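Local atomic coordinates of haloacid dehalogenase-like hydrolase (Bacteroides thetaiotaomicron, PDB entry 2RBK), a protein that probably acts as a magnesium-dependent phosphatase of the haloacid dehalogenase superfamily, and can hold a vanadate-like mimic of the phosphoryl-transfer transition state. Residues 5-10 with 253-258; 83-88 with 167-172; 194-197 with 202-205. All coordinates share one frame; numbering follows the deposited sequence.

Interaction 1. Residues 5-10 with 253-258. With MG (magnesium ion), chain B; VN4 (oxido(dioxo)vanadium), chain C.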
# COMPACT_ATOMS: atom_id res chain seq x y z
N LEU A 5 -4.52 -4.20 14.07
CA LEU A 5 -5.26 -4.20 12.80
C LEU A 5 -4.42 -3.51 11.75
O LEU A 5 -3.88 -2.42 12.00
CB LEU A 5 -6.55 -3.43 12.95
CG LEU A 5 -7.48 -3.83 14.12
CD1 LEU A 5 -8.72 -2.98 14.11
CD2 LEU A 5 -7.82 -5.32 14.08
N PHE A 6 -4.32 -4.09 10.56
CA PHE A 6 -3.57 -3.55 9.46
C PHE A 6 -4.49 -3.35 8.26
O PHE A 6 -5.01 -4.33 7.74
CB PHE A 6 -2.43 -4.49 9.05
CG PHE A 6 -1.43 -4.63 10.17
CD1 PHE A 6 -1.50 -5.61 11.14
CD2 PHE A 6 -0.37 -3.71 10.25
CE1 PHE A 6 -0.59 -5.68 12.16
CE2 PHE A 6 0.55 -3.77 11.28
CZ PHE A 6 0.44 -4.78 12.22
N PHE A 7 -4.68 -2.10 7.87
CA PHE A 7 -5.62 -1.75 6.80
C PHE A 7 -4.88 -1.23 5.57
O PHE A 7 -4.21 -0.20 5.63
CB PHE A 7 -6.57 -0.67 7.24
CG PHE A 7 -7.50 -1.06 8.34
CD1 PHE A 7 -7.24 -0.77 9.65
CD2 PHE A 7 -8.68 -1.78 8.06
CE1 PHE A 7 -8.12 -1.13 10.67
CE2 PHE A 7 -9.53 -2.15 9.08
CZ PHE A 7 -9.26 -1.82 10.38
N ASP A 8 -5.11 -1.89 4.42
CA ASP A 8 -4.87 -1.23 3.15
C ASP A 8 -5.76 -0.00 3.04
O ASP A 8 -6.80 0.09 3.68
CB ASP A 8 -5.19 -2.22 2.04
CG ASP A 8 -5.07 -1.68 0.67
OD1 ASP A 8 -6.02 -1.85 -0.12
OD2 ASP A 8 -4.00 -1.08 0.35
N ILE A 9 -5.33 0.96 2.20
CA ILE A 9 -6.16 2.15 2.01
C ILE A 9 -7.09 1.94 0.79
O ILE A 9 -8.32 1.86 0.96
CB ILE A 9 -5.35 3.45 1.80
CG1 ILE A 9 -4.43 3.72 2.98
CG2 ILE A 9 -6.29 4.58 1.52
CD1 ILE A 9 -3.46 4.88 2.70
N ASP A 10 -6.54 1.90 -0.39
CA ASP A 10 -7.38 2.01 -1.60
C ASP A 10 -8.17 0.72 -1.84
O ASP A 10 -7.62 -0.35 -1.99
CB ASP A 10 -6.51 2.36 -2.77
CG ASP A 10 -5.84 3.69 -2.57
OD1 ASP A 10 -6.57 4.70 -2.59
OD2 ASP A 10 -4.61 3.71 -2.30
N LYS A 253 -18.61 -4.88 9.23
CA LYS A 253 -19.15 -6.23 9.34
C LYS A 253 -18.08 -7.22 9.73
O LYS A 253 -18.34 -8.13 10.56
CB LYS A 253 -19.83 -6.66 8.04
CG LYS A 253 -21.17 -5.98 7.82
CD LYS A 253 -21.64 -6.26 6.39
CE LYS A 253 -23.07 -5.75 6.14
NZ LYS A 253 -23.40 -5.84 4.69
N ALA A 254 -16.90 -7.11 9.15
CA ALA A 254 -15.83 -8.04 9.51
C ALA A 254 -15.42 -7.89 10.97
O ALA A 254 -15.20 -8.86 11.69
CB ALA A 254 -14.64 -7.87 8.58
N MET A 255 -15.24 -6.62 11.37
CA MET A 255 -14.84 -6.36 12.77
C MET A 255 -15.85 -6.89 13.76
O MET A 255 -15.50 -7.42 14.82
CB MET A 255 -14.48 -4.90 12.92
CG MET A 255 -13.24 -4.53 12.12
SD MET A 255 -12.88 -2.77 12.04
CE MET A 255 -12.59 -2.39 13.76
N LYS A 256 -17.12 -6.71 13.44
CA LYS A 256 -18.19 -7.25 14.29
C LYS A 256 -18.14 -8.79 14.31
O LYS A 256 -18.31 -9.41 15.36
CB LYS A 256 -19.56 -6.75 13.86
CG LYS A 256 -19.78 -5.29 14.17
CD LYS A 256 -21.06 -4.73 13.55
CE LYS A 256 -21.35 -3.29 13.99
NZ LYS A 256 -22.74 -2.82 13.49
N HIS A 257 -17.96 -9.39 13.15
CA HIS A 257 -17.92 -10.85 13.06
C HIS A 257 -16.89 -11.48 13.97
O HIS A 257 -17.12 -12.52 14.58
CB HIS A 257 -17.64 -11.24 11.60
CG HIS A 257 -17.26 -12.69 11.47
ND1 HIS A 257 -18.19 -13.71 11.63
CD2 HIS A 257 -16.06 -13.29 11.30
CE1 HIS A 257 -17.53 -14.88 11.50
NE2 HIS A 257 -16.26 -14.63 11.32
N PHE A 258 -15.71 -10.85 14.06
CA PHE A 258 -14.65 -11.37 14.89
C PHE A 258 -14.74 -10.94 16.36
O PHE A 258 -13.99 -11.39 17.20
CB PHE A 258 -13.27 -11.02 14.30
CG PHE A 258 -12.97 -11.78 13.05
CD1 PHE A 258 -12.97 -11.16 11.78
CD2 PHE A 258 -12.71 -13.12 13.11
CE1 PHE A 258 -12.72 -11.91 10.66
CE2 PHE A 258 -12.41 -13.85 11.99
CZ PHE A 258 -12.44 -13.25 10.76
MG MG B . -6.07 -1.74 -2.18
V VN4 C . -3.34 0.22 -1.05
O1 VN4 C . -3.59 1.52 -0.04
O2 VN4 C . -4.59 -0.31 -2.17
O3 VN4 C . -1.68 -0.38 -1.59
O HOH W 1 -4.60 -3.23 -2.30
O HOH W 2 -6.47 -1.69 -4.22
O HOH W 3 -2.69 1.80 -2.30

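Interaction 2. Residues 83-88 with 167-172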
# COMPACT_ATOMS: atom_id res chain seq x y z
N SER A 83 14.06 1.12 3.51
CA SER A 83 14.93 0.44 2.59
C SER A 83 15.13 1.29 1.34
O SER A 83 14.48 2.29 1.16
CB SER A 83 14.37 -0.95 2.18
OG SER A 83 13.18 -0.78 1.45
N ALA A 84 16.03 0.84 0.49
CA ALA A 84 16.29 1.50 -0.78
C ALA A 84 16.60 0.41 -1.81
O ALA A 84 17.15 -0.65 -1.50
CB ALA A 84 17.42 2.47 -0.68
N ILE A 85 16.26 0.69 -3.06
CA ILE A 85 16.46 -0.23 -4.16
C ILE A 85 17.89 -0.21 -4.64
O ILE A 85 18.47 0.87 -4.80
CB ILE A 85 15.47 0.15 -5.30
CG1 ILE A 85 14.02 0.01 -4.84
CG2 ILE A 85 15.73 -0.68 -6.53
CD1 ILE A 85 13.04 0.60 -5.80
N PRO A 86 18.49 -1.35 -4.93
CA PRO A 86 19.82 -1.38 -5.54
C PRO A 86 19.89 -0.44 -6.76
O PRO A 86 19.02 -0.47 -7.62
CB PRO A 86 19.98 -2.84 -5.96
CG PRO A 86 19.22 -3.58 -4.90
CD PRO A 86 17.99 -2.71 -4.70
N GLN A 87 20.96 0.33 -6.81
CA GLN A 87 21.00 1.36 -7.85
C GLN A 87 20.99 0.74 -9.24
O GLN A 87 20.42 1.33 -10.18
CB GLN A 87 22.21 2.24 -7.70
CG GLN A 87 21.92 3.61 -8.36
CD GLN A 87 20.90 4.38 -7.59
OE1 GLN A 87 20.80 4.23 -6.35
NE2 GLN A 87 20.11 5.22 -8.22
N GLU A 88 21.60 -0.41 -9.45
CA GLU A 88 21.56 -1.02 -10.78
C GLU A 88 20.13 -1.26 -11.22
O GLU A 88 19.82 -1.19 -12.43
CB GLU A 88 22.33 -2.33 -10.76
CG GLU A 88 23.78 -2.28 -10.84
CD GLU A 88 24.54 -3.55 -10.98
OE1 GLU A 88 23.95 -4.64 -11.15
OE2 GLU A 88 25.79 -3.49 -10.87
N PRO A 167 16.32 -8.13 -10.67
CA PRO A 167 16.32 -9.47 -10.14
C PRO A 167 16.15 -9.65 -8.65
O PRO A 167 15.89 -10.80 -8.24
CB PRO A 167 17.69 -10.01 -10.51
CG PRO A 167 18.54 -8.77 -10.51
CD PRO A 167 17.65 -7.78 -11.22
N THR A 168 16.25 -8.61 -7.88
CA THR A 168 16.10 -8.76 -6.44
C THR A 168 14.90 -8.01 -5.89
O THR A 168 14.59 -8.16 -4.73
CB THR A 168 17.37 -8.38 -5.65
OG1 THR A 168 17.59 -7.00 -5.70
CG2 THR A 168 18.61 -9.17 -6.10
N CYS A 169 14.20 -7.24 -6.66
CA CYS A 169 13.10 -6.42 -6.18
C CYS A 169 11.82 -7.23 -6.03
O CYS A 169 11.56 -8.21 -6.73
CB CYS A 169 12.84 -5.24 -7.08
SG CYS A 169 14.07 -3.98 -7.14
N GLU A 170 10.96 -6.74 -5.17
CA GLU A 170 9.58 -7.15 -5.07
C GLU A 170 8.74 -6.30 -5.97
O GLU A 170 9.01 -5.10 -6.17
CB GLU A 170 9.09 -6.94 -3.65
CG GLU A 170 9.87 -7.68 -2.60
CD GLU A 170 10.03 -9.17 -2.75
OE1 GLU A 170 9.15 -9.83 -3.32
OE2 GLU A 170 11.08 -9.71 -2.28
N ILE A 171 7.69 -6.87 -6.54
CA ILE A 171 6.80 -6.19 -7.43
C ILE A 171 5.39 -6.51 -7.02
O ILE A 171 5.06 -7.71 -6.92
CB ILE A 171 7.01 -6.54 -8.91
CG1 ILE A 171 8.47 -6.51 -9.35
CG2 ILE A 171 6.11 -5.59 -9.69
CD1 ILE A 171 8.68 -7.45 -10.52
N GLY A 172 4.57 -5.48 -6.74
CA GLY A 172 3.18 -5.72 -6.38
C GLY A 172 2.22 -4.81 -7.09
O GLY A 172 2.63 -3.70 -7.45

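Interaction 3. Residues 194-197 with 202-205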
# COMPACT_ATOMS: atom_id res chain seq x y z
N GLU A 194 7.69 -5.37 11.28
CA GLU A 194 8.36 -4.21 11.89
C GLU A 194 7.47 -3.52 12.90
O GLU A 194 7.90 -3.17 13.99
CB GLU A 194 8.85 -3.27 10.79
CG GLU A 194 9.95 -3.89 9.93
CD GLU A 194 11.21 -4.17 10.70
OE1 GLU A 194 11.50 -3.43 11.67
OE2 GLU A 194 11.93 -5.14 10.34
N ILE A 195 6.20 -3.33 12.56
CA ILE A 195 5.29 -2.68 13.49
C ILE A 195 5.13 -3.52 14.76
O ILE A 195 5.19 -2.99 15.86
CB ILE A 195 3.93 -2.43 12.83
CG1 ILE A 195 4.02 -1.32 11.74
CG2 ILE A 195 2.81 -2.17 13.84
CD1 ILE A 195 4.14 0.09 12.29
N ILE A 196 4.89 -4.82 14.61
CA ILE A 196 4.61 -5.59 15.82
C ILE A 196 5.89 -5.71 16.67
O ILE A 196 5.75 -5.77 17.90
CB ILE A 196 3.95 -6.96 15.52
CG1 ILE A 196 4.86 -7.95 14.86
CG2 ILE A 196 2.64 -6.72 14.80
CD1 ILE A 196 4.17 -9.28 14.54
N ARG A 197 7.06 -5.75 16.05
CA ARG A 197 8.36 -5.72 16.79
C ARG A 197 8.37 -4.50 17.67
O ARG A 197 8.76 -4.55 18.84
CB ARG A 197 9.52 -5.70 15.78
CG ARG A 197 10.92 -5.50 16.30
CD ARG A 197 12.01 -5.30 15.27
NE ARG A 197 11.81 -4.08 14.48
CZ ARG A 197 12.01 -2.88 14.90
NH1 ARG A 197 12.46 -2.69 16.14
NH2 ARG A 197 11.79 -1.80 14.10
N LYS A 202 2.48 -10.04 19.17
CA LYS A 202 2.82 -11.25 18.49
C LYS A 202 2.08 -11.38 17.17
O LYS A 202 0.97 -10.85 17.02
CB LYS A 202 2.50 -12.48 19.35
CG LYS A 202 3.17 -12.53 20.69
CD LYS A 202 4.65 -12.53 20.62
CE LYS A 202 5.45 -13.59 20.01
NZ LYS A 202 6.87 -13.43 20.56
N LEU A 203 2.70 -12.10 16.23
CA LEU A 203 2.04 -12.29 14.92
C LEU A 203 0.67 -12.93 15.10
O LEU A 203 -0.29 -12.63 14.34
CB LEU A 203 2.92 -13.17 14.04
CG LEU A 203 2.44 -13.29 12.59
CD1 LEU A 203 2.43 -11.96 11.89
CD2 LEU A 203 3.33 -14.31 11.85
N GLU A 204 0.52 -13.79 16.10
CA GLU A 204 -0.73 -14.49 16.33
C GLU A 204 -1.82 -13.56 16.82
O GLU A 204 -3.00 -13.99 16.93
CB GLU A 204 -0.45 -15.65 17.31
CG GLU A 204 0.50 -16.75 16.88
CD GLU A 204 1.91 -16.38 16.42
OE1 GLU A 204 2.49 -15.61 17.25
OE2 GLU A 204 2.23 -16.78 15.20
N GLU A 205 -1.54 -12.29 17.07
CA GLU A 205 -2.46 -11.26 17.55
C GLU A 205 -2.76 -10.22 16.49
O GLU A 205 -3.19 -9.10 16.80
CB GLU A 205 -1.87 -10.62 18.80
CG GLU A 205 -1.62 -11.55 19.97
CD GLU A 205 -0.76 -10.97 21.10
OE1 GLU A 205 -1.05 -11.33 22.27
OE2 GLU A 205 0.22 -10.15 20.91

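Interaction 1. Residues 5-10 with 253-258
M255 lays its thioether against L5 and F7, pinning helix 250-258 to strand 4-7, a central strand of the Rossmann-like core of the haloacid dehalogenase (HAD) fold. All direct contact between the two segments is apolar. The sulfur stands at the edge of the F7 ring, close to its plane, with M255 SD 4.1 Å from F7 CZ: a Met-aromatic contact in which the two side chains run at about a right angle. A bend at the end of the methionine (chi3 63°) carries the methyl on to the leucine, so that M255 CE lies 3.9 Å from L5 CD1. Helix 23-34 and F209 of the neighbouring strand also pack on M255, and all three touching residues are buried.

Metal and ligand bonds gather at the other end of segment 5-10, where the chain leaves the strand with the DxDx(T/V) signature of HAD enzymes. D8 divides its carboxylate between two centres. D8 OD1 binds the magnesium ion at 2.1 Å, and the backbone O of D10 is a second protein ligand; D211, two waters and VN4 O2 complete the six. D8 OD2 reaches the vanadium at 2.0 Å, the place expected for the nucleophile of this superfamily. Water 3 binds the vanadium on the opposite side, making an O-V-O angle of about 172°, so the two form the axis of a trigonal bipyramid.

Hydrogen bonds then fix the equatorial oxygens, with help from T43, G44, K188 and N214. Two successive backbone amides converge on VN4 O1: I9 N donates over 2.9 Å along a bent path, whereas D10 N, at 3.0 Å, gives the straighter bond, 162° at the hydrogen.

Interaction 2. Residues 83-88 with 167-172
I85 and C169 make the closer of two van der Waals contacts that bring segments 83-88 and 167-172 together. The gamma methyl of the isoleucine meets the thiol sulfur directly, I85 CG2 lying 3.7 Å from C169 SG. That methyl is available because it is the branch set anti to the I85 backbone N, while CG1 lies beside that N (chi1 -62°) and the longer arm, on CG1, runs past the sulfur at a greater distance than CG2. V90 adds to the packing on I85, and V181 and E89 to that on C169; I85 is buried, and its backbone is tied to V147.

The second contact lies one residue further along the first segment and one back along the other, so the two chains run antiparallel past each other here. P86 and T168 cross at a slant, and the ring carbon P86 CG comes within 3.9 Å of T168 OG1, an apolar atom resting on a hydroxyl.

In the fold, segment 83-88 is the connection by which the chain leaves strand 78-82, at the edge of the core sheet, and enters helix 87-100 of the cap inserted in HAD phosphatases of this family. P86 is the N-cap of that helix. Segment 167-172 runs into strand 170-172, which pairs with strand 180-182.

Polar bonds are made to other parts of the chain, none between the two segments. The T168 hydroxyl that touches the P86 ring is also the one hydrogen-bonded to E89 OE2, in the first turn of helix 87-100, so a single oxygen serves both an apolar neighbour and a carboxylate.

Interaction 3. Residues 194-197 with 202-205
I196 drives the tip of its side chain at the peptide joining K202 to L203, and nearly all of the contact is made by one methyl. I196 CD1 sits above the plane of that peptide, almost straight over its nitrogen, 3.6 Å from L203 N. The carbonyl carbon K202 C is slightly farther from the same I196 CD1, at 4.0 Å. I196 CD1 also touches the start of the leucine side chain, 4.1 Å from L203 CB. The extended arm depends on two torsions: CG1 lies between the backbone N and the carbonyl carbon (chi1 69°), and the outer bond is then fully stretched (chi2 -178°). L203 swings its CG anti to its own N, so the isobutyl group runs past CD1 instead of meeting it head-on.

The two segments flank the turn from helix 188-199 to strand 206-210, an alpha-to-beta connection of the HAD core. Each segment also has polar bonds of its own. On the helix, R197 approaches E194 side-on, NE and NH2 both ending on OE1; R197 NE stands 2.9 Å from E194 OE1, above the carboxylate plane, while the other oxygen is paired with K190. In the loop, K202 N gives a nearly straight bond (173°) to E205 OE2, and E205 N returns one to K202 O, closing the short 3-10 turn.

With no hydrogen bond or salt bridge between the segments, the join rests on dispersion and on a buried side chain's methyl lying against a peptide face.

In the fold
Interactions 1 and 3 belong to one continuous core: their centres are 17 Å apart, yet they touch through F6, whose ring packs on the helix of interaction 3, with F6 CE2 3.8 Å from I195 CG2 and F6 CZ 3.9 Å from I196 CG2. Strand 4-7 thus has M255 on one side and helix 188-199 on the other. K188, at the start of that helix, binds the same vanadium group as residues 8-10. Interaction 2 stands apart on the cap side, its centre 30 Å from that of interaction 1 and 25 Å from that of interaction 3. Even so, strand 170-172 leads directly toward W174, which lines the vanadium pocket.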